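Local coordinates for polyketide biosynthesis cytochrome P450 PksS (PDB 4YZR), which oxidises dihydrobacillaene as a haem-dependent cytochrome P450 monooxygenase in the biosynthesis of the antibiotic bacillaene in Bacillus subtilis, at residues R103-Q108 against S224-K229; H202-K207 against L212-V217; E280-T285 against I343-G348; A320-N325 against N329-N334. All coordinates share one frame; numbering follows the deposited sequence.

Contact 1 of 4, residues R103-Q108 against S224-K229; sequences RSLVHQ and SKLSEK. With HEM (protoporphyrin IX containing Fe), chain C.
Leu105 and Leu226 meet side by side, their isobutyl groups sliding past each other in opposite directions. The closest pair is Leu105 CD1 and Leu226 CD2, 3.8 Å apart. Leu105 CB lies 4.1 Å from the same Leu226 CD2, which therefore touches both the base and one branch of its partner. The other branch of Leu105 turns to the backbone of the loop, where CD2 approaches Ser224 O at 3.6 Å. One leucine thus spreads its two methyl groups over a side chain and a carbonyl. A chi1 of -78° at Leu105 points the fork at the loop, with CD1 facing Leu226 and CD2 facing Ser224 O. Leu226 also packs on Leu216 and Leu231, so the apolar patch continues beyond the pair. The polar ends of the loop look to other partners. Ser224 OG bonds to Arg101, and Lys225 NZ to Val217 O and Ala219 O.

Two residues before Leu105, Arg103 reaches the haem. Its chain bends at chi2 (142°) and brings NH1 to within 2.7 Å of propionate oxygen O2D of the haem as a hydrogen bond. The oxygen sits at the guanidinium edge, in its plane. NH1 also donates to Phe351 O, and His99 NE2 bonds to the haem as well. At the end of the segment, Gln108 NE2 folds back on Leu105 O at 2.7 Å. His99 and Arg103 on helix 98-106 form the C-helix part of the haem propionate site of the P450 fold, which the leucine pair joins to the loop leading into helix 228-259.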
# COMPACT_ATOMS: atom_id res chain seq x y z
N ARG A 103 9.85 15.28 -2.50
CA ARG A 103 8.61 15.26 -1.73
C ARG A 103 7.97 16.62 -1.82
O ARG A 103 6.74 16.69 -1.93
CB ARG A 103 8.83 14.80 -0.34
CG ARG A 103 7.46 14.56 0.33
CD ARG A 103 7.36 13.44 1.22
NE ARG A 103 6.03 13.37 1.86
CZ ARG A 103 5.59 12.29 2.48
NH1 ARG A 103 6.24 11.18 2.37
NH2 ARG A 103 4.47 12.39 3.14
N SER A 104 8.74 17.73 -1.80
CA SER A 104 8.13 19.06 -1.80
C SER A 104 7.50 19.38 -3.12
O SER A 104 6.53 20.15 -3.15
CB SER A 104 9.21 20.13 -1.57
OG SER A 104 10.06 20.30 -2.75
N LEU A 105 7.88 18.76 -4.18
CA LEU A 105 7.35 18.94 -5.51
C LEU A 105 6.04 18.18 -5.72
O LEU A 105 5.28 18.47 -6.67
CB LEU A 105 8.37 18.57 -6.57
CG LEU A 105 9.43 19.67 -6.81
CD1 LEU A 105 10.64 19.12 -7.40
CD2 LEU A 105 8.88 20.79 -7.67
N VAL A 106 5.77 17.13 -4.97
CA VAL A 106 4.49 16.43 -5.09
C VAL A 106 3.62 16.75 -3.96
O VAL A 106 2.40 16.50 -4.13
CB VAL A 106 4.74 14.95 -5.30
CG1 VAL A 106 5.43 14.32 -4.16
CG2 VAL A 106 3.46 14.15 -5.62
N HIS A 107 4.11 17.18 -2.84
CA HIS A 107 3.34 17.37 -1.62
C HIS A 107 1.99 18.01 -1.73
O HIS A 107 1.04 17.59 -1.12
CB HIS A 107 4.22 18.19 -0.64
CG HIS A 107 3.53 18.68 0.59
ND1 HIS A 107 3.11 19.97 0.74
CD2 HIS A 107 3.33 18.07 1.77
CE1 HIS A 107 2.59 20.12 1.95
NE2 HIS A 107 2.73 18.99 2.60
N GLN A 108 1.98 19.02 -2.44
CA GLN A 108 0.78 19.78 -2.61
C GLN A 108 -0.38 18.99 -3.25
O GLN A 108 -1.53 19.34 -2.98
CB GLN A 108 1.09 21.04 -3.37
CG GLN A 108 1.44 20.79 -4.79
CD GLN A 108 2.83 20.22 -5.03
OE1 GLN A 108 3.63 19.97 -4.10
NE2 GLN A 108 3.12 20.03 -6.32
N SER A 224 13.10 25.02 -8.72
CA SER A 224 13.38 23.74 -9.32
C SER A 224 12.09 23.04 -9.74
O SER A 224 11.07 23.21 -9.11
CB SER A 224 14.14 22.86 -8.34
OG SER A 224 14.50 21.67 -8.95
N LYS A 225 12.15 22.31 -10.79
CA LYS A 225 10.96 21.51 -11.29
C LYS A 225 11.40 20.08 -11.42
O LYS A 225 12.56 19.76 -11.42
CB LYS A 225 10.52 22.00 -12.69
CG LYS A 225 10.12 23.48 -12.75
CD LYS A 225 9.86 23.88 -14.22
CE LYS A 225 8.67 23.11 -14.83
NZ LYS A 225 7.47 23.20 -13.95
N LEU A 226 10.43 19.16 -11.49
CA LEU A 226 10.76 17.79 -11.86
C LEU A 226 11.24 17.62 -13.28
O LEU A 226 10.62 18.15 -14.23
CB LEU A 226 9.53 16.90 -11.63
CG LEU A 226 9.05 16.85 -10.20
CD1 LEU A 226 7.67 16.25 -10.17
CD2 LEU A 226 9.88 15.98 -9.32
N SER A 227 12.32 16.91 -13.48
CA SER A 227 12.77 16.62 -14.78
C SER A 227 11.88 15.56 -15.43
O SER A 227 11.02 14.94 -14.72
CB SER A 227 14.15 16.02 -14.69
OG SER A 227 14.17 14.73 -14.15
N GLU A 228 12.04 15.34 -16.73
CA GLU A 228 11.26 14.31 -17.42
C GLU A 228 11.40 12.97 -16.68
O GLU A 228 10.37 12.33 -16.36
CB GLU A 228 11.69 14.20 -18.92
CG GLU A 228 10.87 13.25 -19.73
CD GLU A 228 9.62 13.86 -20.36
OE1 GLU A 228 9.42 15.15 -20.31
OE2 GLU A 228 8.83 13.06 -20.97
N LYS A 229 12.60 12.49 -16.39
CA LYS A 229 12.82 11.20 -15.74
C LYS A 229 12.21 11.18 -14.32
O LYS A 229 11.67 10.14 -13.86
CB LYS A 229 14.31 10.87 -15.63
CG LYS A 229 14.58 9.54 -15.01
CD LYS A 229 16.02 9.10 -15.23
CE LYS A 229 16.34 8.13 -14.11
NZ LYS A 229 17.79 7.79 -14.16
CHA HEM C . 4.92 5.28 1.12
CHB HEM C . 1.54 2.27 2.81
CHC HEM C . -1.64 4.07 -0.40
CHD HEM C . 1.80 6.92 -2.15
C1A HEM C . 4.30 4.29 1.84
C2A HEM C . 4.84 3.51 2.96
C3A HEM C . 3.93 2.66 3.37
C4A HEM C . 2.72 2.92 2.59
CMA HEM C . 4.07 1.59 4.38
CAA HEM C . 6.30 3.58 3.44
CBA HEM C . 7.17 2.64 2.75
CGA HEM C . 8.70 2.57 3.18
O1A HEM C . 9.32 1.59 2.63
O2A HEM C . 9.00 3.38 3.98
C1B HEM C . 0.38 2.49 2.08
C2B HEM C . -0.89 1.88 2.30
C3B HEM C . -1.81 2.35 1.42
C4B HEM C . -1.07 3.32 0.61
CMB HEM C . -1.08 0.89 3.36
CAB HEM C . -3.21 2.05 1.21
CBB HEM C . -3.93 1.51 2.14
C1C HEM C . -1.04 5.04 -1.16
C2C HEM C . -1.60 5.81 -2.20
C3C HEM C . -0.60 6.65 -2.72
C4C HEM C . 0.58 6.33 -1.99
CMC HEM C . -3.07 5.78 -2.50
CAC HEM C . -0.70 7.63 -3.78
CBC HEM C . -1.54 7.55 -4.75
C1D HEM C . 2.96 6.74 -1.45
C2D HEM C . 4.22 7.38 -1.75
C3D HEM C . 5.09 6.93 -0.80
C4D HEM C . 4.37 6.00 0.09
CMD HEM C . 4.48 8.42 -2.82
CAD HEM C . 6.54 7.31 -0.62
CBD HEM C . 6.71 8.48 0.29
CGD HEM C . 8.17 9.01 0.44
O1D HEM C . 9.07 8.24 0.09
O2D HEM C . 8.29 10.14 0.96
NA HEM C . 2.99 3.95 1.74
NB HEM C . 0.21 3.40 1.06
NC HEM C . 0.27 5.38 -1.03
ND HEM C . 3.06 5.89 -0.37
FE HEM C . 1.63 4.72 0.39

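Contact 2 of 4, residues H202-K207 against L212-V217; sequences HDRRIK and LISKLV
Arg204 lays the aliphatic part of its side chain over Ser214. CB and CD of Arg204 each come within 3.4 Å of Ser214 OG, and CG is almost as near. The arginine chain is extended from CG to NE, so it passes the serine hydroxyl and carries the guanidinium on to Ile213. There Arg204 NH1 lies 3.8 Å from Ile213 CD1, an oblique approach at the end of the isoleucine. Asp211 provides the charge partner of NH1, and Met158 O and Gly159 O accept further bonds from the same guanidinium. The Ser214 hydroxyl is also engaged by close neighbours, Asp211 OD1 and Lys209 N. The side-chain overlap with Arg204 is therefore packing beside a polar network at the start of the second helix.

This is the junction of the G and H helices of the P450 fold, residues 183-206 and 212-218. A short connection of four residues lies between the segments. The axes of 202-206 and 212-217 approach to 8.9 Å, with 66° between their N-to-C directions.

One turn further on, Val217 meets Arg205 at about a right angle. Val217 CG1 is the branch that touches, 3.7 Å from both CA and CB of Arg205. It stands anti to the valine backbone N (chi1 168°), which directs it at the first helix. The Arg205 chain bends at chi3 (-77°), and its NH2 forms a salt bridge with Glu228 of helix 228-259. Toward helices 183-206 and 228-259, Ile213 packs on Leu200, Ile201 and Leu235, while Val217 packs on Ile201.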
# COMPACT_ATOMS: atom_id res chain seq x y z
N HIS A 202 4.02 15.37 -22.35
CA HIS A 202 4.28 16.35 -23.47
C HIS A 202 3.08 17.18 -23.75
O HIS A 202 3.16 18.42 -23.84
CB HIS A 202 4.70 15.57 -24.67
CG HIS A 202 4.90 16.42 -25.89
ND1 HIS A 202 3.93 16.57 -26.86
CD2 HIS A 202 5.95 17.18 -26.28
CE1 HIS A 202 4.38 17.37 -27.82
NE2 HIS A 202 5.59 17.77 -27.47
N ASP A 203 1.91 16.55 -23.85
CA ASP A 203 0.73 17.22 -24.20
C ASP A 203 0.33 18.19 -23.17
O ASP A 203 -0.10 19.30 -23.49
CB ASP A 203 -0.40 16.22 -24.49
CG ASP A 203 -0.14 15.37 -25.71
OD1 ASP A 203 0.86 15.56 -26.49
OD2 ASP A 203 -0.97 14.46 -25.87
N ARG A 204 0.48 17.82 -21.86
CA ARG A 204 0.01 18.69 -20.81
C ARG A 204 0.96 19.81 -20.39
O ARG A 204 0.53 20.73 -19.75
CB ARG A 204 -0.43 17.82 -19.57
CG ARG A 204 -1.59 16.97 -20.02
CD ARG A 204 -1.97 15.81 -19.07
NE ARG A 204 -3.00 14.97 -19.69
CZ ARG A 204 -3.69 14.03 -19.07
NH1 ARG A 204 -3.38 13.69 -17.79
NH2 ARG A 204 -4.49 13.26 -19.75
N ARG A 205 2.20 19.67 -20.73
CA ARG A 205 3.14 20.76 -20.54
C ARG A 205 2.68 21.93 -21.44
O ARG A 205 2.71 23.09 -21.00
CB ARG A 205 4.55 20.34 -20.89
CG ARG A 205 5.60 21.33 -20.36
CD ARG A 205 7.01 20.87 -20.62
NE ARG A 205 7.53 19.80 -19.72
CZ ARG A 205 7.82 18.55 -20.08
NH1 ARG A 205 7.50 18.12 -21.29
NH2 ARG A 205 8.38 17.71 -19.21
N ILE A 206 2.25 21.59 -22.64
CA ILE A 206 1.79 22.57 -23.63
C ILE A 206 0.39 23.06 -23.32
O ILE A 206 0.16 24.26 -23.33
CB ILE A 206 1.86 22.00 -25.05
CG1 ILE A 206 3.32 21.74 -25.41
CG2 ILE A 206 1.26 22.98 -26.07
CD1 ILE A 206 3.57 20.87 -26.61
N LYS A 207 -0.55 22.15 -23.01
CA LYS A 207 -1.95 22.45 -22.69
C LYS A 207 -2.33 21.74 -21.37
O LYS A 207 -2.86 20.63 -21.40
CB LYS A 207 -2.95 22.09 -23.83
CG LYS A 207 -2.77 20.77 -24.58
CD LYS A 207 -4.08 20.36 -25.31
CE LYS A 207 -4.27 18.85 -25.62
NZ LYS A 207 -3.08 18.07 -26.11
N LEU A 212 -3.57 15.35 -12.18
CA LEU A 212 -2.33 15.35 -11.45
C LEU A 212 -1.16 15.29 -12.34
O LEU A 212 -0.06 15.83 -11.92
CB LEU A 212 -2.36 14.19 -10.44
CG LEU A 212 -1.14 14.06 -9.52
CD1 LEU A 212 -1.01 15.31 -8.73
CD2 LEU A 212 -1.47 12.89 -8.55
N ILE A 213 -1.16 14.74 -13.56
CA ILE A 213 -0.02 14.77 -14.39
C ILE A 213 0.24 16.25 -14.77
O ILE A 213 1.40 16.76 -14.64
CB ILE A 213 -0.14 13.92 -15.67
CG1 ILE A 213 -0.26 12.46 -15.22
CG2 ILE A 213 1.04 14.16 -16.60
CD1 ILE A 213 -0.57 11.56 -16.34
N SER A 214 -0.81 17.00 -15.12
CA SER A 214 -0.65 18.40 -15.45
C SER A 214 -0.10 19.13 -14.24
O SER A 214 0.88 19.98 -14.41
CB SER A 214 -2.01 18.96 -15.74
OG SER A 214 -2.50 18.50 -17.02
N LYS A 215 -0.62 18.90 -13.07
CA LYS A 215 -0.18 19.61 -11.87
C LYS A 215 1.30 19.28 -11.57
O LYS A 215 2.06 20.19 -11.14
CB LYS A 215 -1.03 19.31 -10.68
CG LYS A 215 -2.46 19.87 -10.72
CD LYS A 215 -3.21 19.68 -9.35
CE LYS A 215 -2.37 20.24 -8.16
NZ LYS A 215 -2.93 20.53 -6.76
N LEU A 216 1.81 18.05 -11.73
CA LEU A 216 3.21 17.70 -11.48
C LEU A 216 4.11 18.34 -12.50
O LEU A 216 5.23 18.75 -12.18
CB LEU A 216 3.42 16.19 -11.45
CG LEU A 216 2.98 15.54 -10.16
CD1 LEU A 216 2.91 14.04 -10.35
CD2 LEU A 216 4.01 15.84 -9.07
N VAL A 217 3.70 18.37 -13.75
CA VAL A 217 4.45 18.98 -14.82
C VAL A 217 4.66 20.46 -14.53
O VAL A 217 5.83 20.90 -14.75
CB VAL A 217 3.79 18.76 -16.17
CG1 VAL A 217 4.41 19.66 -17.27
CG2 VAL A 217 3.88 17.33 -16.53

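Contact 3 of 4, residues E280-T285 against I343-G348; sequences ELLRYT and ISFGFG. With HEM (protoporphyrin IX containing Fe), chain C.
Ser344 OG donates a hydrogen bond to Leu282 O at 2.8 Å, joining the loop to the helix backbone. The hydroxyl comes from well above the carbonyl plane, 69° out of it. Asn321 ND2 adds a weak bond to the same OG.

Beside this bond, Leu282 meets Phe345 at about a right angle. Leu282 CD1 is 3.5 Å from Phe345 CE2, and Leu282 CD2 is 3.9 Å from CZ of the ring. The ring spans from the leucine to the haem, where Phe345 CE1 lies 3.6 Å from haem C2B. A chi1 of -68° turns the ring to lie between these two neighbours. The ring also touches Cys352, the probable axial ligand of the iron.

A type I turn from Ile343 to Gly346 shapes the loop and brings Gly346 N within 3.6 Å of haem methyl CMA.

On the helix, Arg283 grips Glu280 side-on: NE meets OE1 at 2.8 Å and NH2 meets OE2 at 2.9 Å. The oxygens lie close to the guanidinium plane, but the nitrogens meet them from above the carboxylate plane. Arg337 completes a second salt bridge to Glu280. Arg283 NH1 reaches on to Asn321 O and Pro330 O. This is the ExxR motif of the P450 K helix with its third partner from the meander, set against the phenylalanine that opens the cysteine-containing haem-binding loop.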
# COMPACT_ATOMS: atom_id res chain seq x y z
N GLU A 280 -8.37 1.22 12.50
CA GLU A 280 -8.27 -0.13 13.02
C GLU A 280 -8.13 -1.16 11.94
O GLU A 280 -7.36 -2.11 12.10
CB GLU A 280 -9.42 -0.43 13.96
CG GLU A 280 -9.39 -1.81 14.55
CD GLU A 280 -8.32 -2.05 15.57
OE1 GLU A 280 -7.38 -1.25 15.73
OE2 GLU A 280 -8.41 -3.08 16.38
N LEU A 281 -8.83 -0.96 10.84
CA LEU A 281 -8.64 -1.89 9.71
C LEU A 281 -7.23 -1.76 9.16
O LEU A 281 -6.64 -2.79 8.79
CB LEU A 281 -9.73 -1.69 8.67
CG LEU A 281 -11.14 -2.06 9.18
CD1 LEU A 281 -12.18 -1.61 8.20
CD2 LEU A 281 -11.35 -3.49 9.44
N LEU A 282 -6.67 -0.58 9.07
CA LEU A 282 -5.26 -0.45 8.67
C LEU A 282 -4.37 -1.17 9.60
O LEU A 282 -3.45 -1.90 9.16
CB LEU A 282 -4.89 1.01 8.62
CG LEU A 282 -5.35 1.79 7.41
CD1 LEU A 282 -5.49 3.28 7.63
CD2 LEU A 282 -4.45 1.48 6.20
N ARG A 283 -4.55 -1.04 10.91
CA ARG A 283 -3.71 -1.69 11.86
C ARG A 283 -3.80 -3.19 11.76
O ARG A 283 -2.78 -3.89 11.75
CB ARG A 283 -4.08 -1.28 13.30
CG ARG A 283 -3.23 -1.90 14.35
CD ARG A 283 -3.78 -1.80 15.79
NE ARG A 283 -4.91 -2.64 16.00
CZ ARG A 283 -4.83 -3.91 16.42
NH1 ARG A 283 -3.71 -4.49 16.68
NH2 ARG A 283 -5.95 -4.65 16.54
N TYR A 284 -5.00 -3.73 11.72
CA TYR A 284 -5.27 -5.17 11.79
C TYR A 284 -4.95 -5.86 10.46
O TYR A 284 -4.42 -7.01 10.51
CB TYR A 284 -6.74 -5.33 12.15
CG TYR A 284 -7.15 -6.75 12.46
CD1 TYR A 284 -7.04 -7.25 13.71
CD2 TYR A 284 -7.62 -7.53 11.48
CE1 TYR A 284 -7.47 -8.60 13.95
CE2 TYR A 284 -8.03 -8.85 11.70
CZ TYR A 284 -7.92 -9.32 12.91
OH TYR A 284 -8.32 -10.67 13.10
N THR A 285 -5.17 -5.24 9.33
CA THR A 285 -4.97 -5.90 8.06
C THR A 285 -3.62 -5.61 7.51
O THR A 285 -3.23 -6.31 6.56
CB THR A 285 -6.03 -5.51 7.02
OG1 THR A 285 -5.90 -4.17 6.54
CG2 THR A 285 -7.48 -5.84 7.53
N ILE A 343 1.66 1.64 12.39
CA ILE A 343 2.65 2.01 11.39
C ILE A 343 2.35 1.44 9.99
O ILE A 343 3.23 1.18 9.20
CB ILE A 343 4.07 1.67 11.82
CG1 ILE A 343 4.32 0.21 12.12
CG2 ILE A 343 4.48 2.53 13.03
CD1 ILE A 343 5.84 -0.15 12.15
N SER A 344 1.06 1.28 9.73
CA SER A 344 0.66 0.78 8.40
C SER A 344 1.03 1.65 7.23
O SER A 344 1.11 1.17 6.11
CB SER A 344 -0.76 0.49 8.33
OG SER A 344 -1.09 -0.50 9.39
N PHE A 345 1.21 2.93 7.50
CA PHE A 345 1.67 3.97 6.50
C PHE A 345 3.17 4.25 6.66
O PHE A 345 3.68 5.22 6.13
CB PHE A 345 0.85 5.20 6.59
CG PHE A 345 -0.57 5.07 6.16
CD1 PHE A 345 -0.90 4.63 4.88
CD2 PHE A 345 -1.65 5.50 6.96
CE1 PHE A 345 -2.17 4.55 4.41
CE2 PHE A 345 -2.93 5.47 6.52
CZ PHE A 345 -3.21 5.02 5.25
N GLY A 346 3.88 3.42 7.47
CA GLY A 346 5.27 3.67 7.78
C GLY A 346 5.36 4.73 8.83
O GLY A 346 4.47 4.93 9.66
N PHE A 347 6.53 5.39 8.86
CA PHE A 347 6.86 6.43 9.91
C PHE A 347 8.03 7.22 9.51
O PHE A 347 8.97 6.59 9.03
CB PHE A 347 7.15 5.75 11.29
CG PHE A 347 7.40 6.73 12.34
CD1 PHE A 347 6.40 7.27 13.00
CD2 PHE A 347 8.67 7.23 12.54
CE1 PHE A 347 6.59 8.31 13.87
CE2 PHE A 347 8.89 8.31 13.43
CZ PHE A 347 7.83 8.81 14.08
N GLY A 348 7.94 8.53 9.71
CA GLY A 348 9.07 9.42 9.47
C GLY A 348 9.16 9.94 8.07
O GLY A 348 8.15 10.35 7.55
CHA HEM C . 4.92 5.28 1.12
CHB HEM C . 1.54 2.27 2.81
CHC HEM C . -1.64 4.07 -0.40
CHD HEM C . 1.80 6.92 -2.15
C1A HEM C . 4.30 4.29 1.84
C2A HEM C . 4.84 3.51 2.96
C3A HEM C . 3.93 2.66 3.37
C4A HEM C . 2.72 2.92 2.59
CMA HEM C . 4.07 1.59 4.38
CAA HEM C . 6.30 3.58 3.44
CBA HEM C . 7.17 2.64 2.75
CGA HEM C . 8.70 2.57 3.18
O1A HEM C . 9.32 1.59 2.63
O2A HEM C . 9.00 3.38 3.98
C1B HEM C . 0.38 2.49 2.08
C2B HEM C . -0.89 1.88 2.30
C3B HEM C . -1.81 2.35 1.42
C4B HEM C . -1.07 3.32 0.61
CMB HEM C . -1.08 0.89 3.36
CAB HEM C . -3.21 2.05 1.21
CBB HEM C . -3.93 1.51 2.14
C1C HEM C . -1.04 5.04 -1.16
C2C HEM C . -1.60 5.81 -2.20
C3C HEM C . -0.60 6.65 -2.72
C4C HEM C . 0.58 6.33 -1.99
CMC HEM C . -3.07 5.78 -2.50
CAC HEM C . -0.70 7.63 -3.78
CBC HEM C . -1.54 7.55 -4.75
C1D HEM C . 2.96 6.74 -1.45
C2D HEM C . 4.22 7.38 -1.75
C3D HEM C . 5.09 6.93 -0.80
C4D HEM C . 4.37 6.00 0.09
CMD HEM C . 4.48 8.42 -2.82
CAD HEM C . 6.54 7.31 -0.62
CBD HEM C . 6.71 8.48 0.29
CGD HEM C . 8.17 9.01 0.44
O1D HEM C . 9.07 8.24 0.09
O2D HEM C . 8.29 10.14 0.96
NA HEM C . 2.99 3.95 1.74
NB HEM C . 0.21 3.40 1.06
NC HEM C . 0.27 5.38 -1.03
ND HEM C . 3.06 5.89 -0.37
FE HEM C . 1.63 4.72 0.39

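Contact 4 of 4, residues A320-N325 against N329-N334; sequences ANRDPN and NPEILN
Arg322 NH1 and Glu331 OE1 form a salt bridge, with a hydrogen bond of 2.8 Å. The bond is bent, at 143° about the hydrogen. The oxygen lies in the guanidinium plane, at its edge, yet the nitrogen meets it from above the carboxylate plane. The two flat groups are turned 46° against each other. Glu331 bends at chi2 (-63°), which curls its carboxylate back toward the arginine. OE2 takes a second route across: water 1 donates to it and to Arg322 O, each at 2.7 Å. Both carboxylate oxygens are thus tied to one residue, one directly and one through water. The other amino group turns to helix 274-285, with Arg322 NH2 bonded to Tyr284 O and the guanidinium in a cation-pi contact with the Tyr284 ring.

These segments form part of the P450 meander, the coil between the short K' helix, 317-320, and the haem-binding loop; Ala320 still ends that helix. Each holds a type I turn, Ala320 to Asp323 and Asn329 to Ile332. Asp323 OD1 then closes an Asx turn by accepting Asn325 N at 2.9 Å. The same oxygen takes Asn325 ND2 on its syn lone pair, while OD2 bonds to Tyr50 N.

Beside the water bridge, Pro330 presses its ring against the arginine backbone, with Pro330 CB 3.2 Å from Arg322 O. The next carbon, Pro330 CG, meets Pro324 CB at 4.1 Å, so two prolines touch at the outer edge. Pro324 packs on Arg25 of helix 17-27 as well.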
# COMPACT_ATOMS: atom_id res chain seq x y z
N ALA A 320 4.41 -5.48 14.42
CA ALA A 320 4.57 -4.28 15.21
C ALA A 320 3.21 -3.71 15.58
O ALA A 320 2.95 -3.25 16.70
CB ALA A 320 5.33 -3.23 14.43
N ASN A 321 2.26 -3.79 14.62
CA ASN A 321 0.90 -3.32 14.78
C ASN A 321 0.07 -4.15 15.77
O ASN A 321 -1.02 -3.74 16.12
CB ASN A 321 0.23 -3.28 13.41
CG ASN A 321 0.51 -2.05 12.68
OD1 ASN A 321 1.07 -1.08 13.18
ND2 ASN A 321 0.09 -2.05 11.40
N ARG A 322 0.62 -5.27 16.19
CA ARG A 322 -0.01 -6.15 17.18
C ARG A 322 0.82 -6.24 18.42
O ARG A 322 0.68 -7.23 19.21
CB ARG A 322 -0.36 -7.53 16.59
CG ARG A 322 -1.41 -7.38 15.47
CD ARG A 322 -1.72 -8.67 14.83
NE ARG A 322 -2.62 -8.51 13.67
CZ ARG A 322 -3.59 -9.34 13.40
NH1 ARG A 322 -3.85 -10.42 14.19
NH2 ARG A 322 -4.23 -9.17 12.30
N ASP A 323 1.73 -5.33 18.66
CA ASP A 323 2.66 -5.44 19.82
C ASP A 323 1.93 -5.03 21.05
O ASP A 323 1.47 -3.93 21.20
CB ASP A 323 3.84 -4.55 19.51
CG ASP A 323 5.00 -4.68 20.42
OD1 ASP A 323 4.71 -4.89 21.68
OD2 ASP A 323 6.14 -4.62 20.05
N PRO A 324 1.86 -5.94 22.08
CA PRO A 324 1.14 -5.57 23.28
C PRO A 324 1.80 -4.55 24.17
O PRO A 324 1.08 -4.00 25.02
CB PRO A 324 1.04 -6.94 24.06
CG PRO A 324 2.12 -7.68 23.61
CD PRO A 324 2.33 -7.32 22.10
N ASN A 325 3.01 -4.16 23.92
CA ASN A 325 3.60 -3.00 24.57
C ASN A 325 3.03 -1.68 24.12
O ASN A 325 3.13 -0.63 24.77
CB ASN A 325 5.03 -2.99 24.36
CG ASN A 325 5.70 -4.16 24.98
OD1 ASN A 325 5.81 -4.18 26.23
ND2 ASN A 325 6.09 -5.15 24.23
N ASN A 329 -4.91 -5.51 24.00
CA ASN A 329 -5.62 -6.62 23.39
C ASN A 329 -5.41 -6.59 21.87
O ASN A 329 -6.36 -6.46 21.11
CB ASN A 329 -7.13 -6.52 23.66
CG ASN A 329 -7.47 -6.54 25.14
OD1 ASN A 329 -8.22 -5.71 25.61
ND2 ASN A 329 -6.94 -7.48 25.83
N PRO A 330 -4.15 -6.72 21.48
CA PRO A 330 -3.79 -6.41 20.06
C PRO A 330 -4.36 -7.35 19.04
O PRO A 330 -4.50 -7.01 17.87
CB PRO A 330 -2.27 -6.48 20.07
CG PRO A 330 -1.97 -7.37 21.27
CD PRO A 330 -2.95 -6.93 22.29
N GLU A 331 -4.74 -8.57 19.40
CA GLU A 331 -5.28 -9.46 18.47
C GLU A 331 -6.76 -9.27 18.22
O GLU A 331 -7.33 -9.92 17.35
CB GLU A 331 -5.04 -10.95 18.86
CG GLU A 331 -3.58 -11.28 18.96
CD GLU A 331 -2.80 -11.13 17.70
OE1 GLU A 331 -3.28 -11.60 16.70
OE2 GLU A 331 -1.72 -10.56 17.81
N ILE A 332 -7.40 -8.44 19.02
CA ILE A 332 -8.81 -8.17 18.92
C ILE A 332 -9.10 -6.98 18.01
O ILE A 332 -8.55 -5.93 18.21
CB ILE A 332 -9.38 -7.92 20.34
CG1 ILE A 332 -9.11 -9.15 21.24
CG2 ILE A 332 -10.90 -7.65 20.27
CD1 ILE A 332 -9.53 -10.44 20.63
N LEU A 333 -10.03 -7.14 17.10
CA LEU A 333 -10.47 -6.00 16.30
C LEU A 333 -11.36 -5.10 17.14
O LEU A 333 -12.43 -5.55 17.63
CB LEU A 333 -11.24 -6.43 15.06
CG LEU A 333 -11.47 -5.38 13.99
CD1 LEU A 333 -10.18 -5.04 13.23
CD2 LEU A 333 -12.58 -5.78 13.06
N ASN A 334 -11.02 -3.86 17.31
CA ASN A 334 -11.78 -2.86 18.02
C ASN A 334 -11.85 -1.56 17.17
O ASN A 334 -10.94 -0.77 17.16
CB ASN A 334 -11.13 -2.54 19.40
CG ASN A 334 -11.82 -1.42 20.11
OD1 ASN A 334 -12.84 -1.01 19.69
ND2 ASN A 334 -11.23 -0.91 21.21
O HOH W 1 -0.14 -9.77 19.81

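In the fold
Helix 98-106 carries the first of the eight segments, and contact 1 closes a long, mostly helical loop when 224-229 returns to it. Contact 2 is nested inside that loop, joining helices 183-206 and 212-218 across a short connection. The two touch, through Lys225 with Val217 and Glu228 with Arg205. Helix 228-259 then leads across the molecule. Contact 3 opens later, between helix 274-285 and the loop 343-348. Contact 4, which closes a short loop between 320-325 and 329-334 in the coil, is nested within it. These two also touch, through Tyr284 with Arg322. Contacts 1 and 3 do not meet, but both reach the haem. Contacts 2 and 4 lie on opposite sides of the chain's centre.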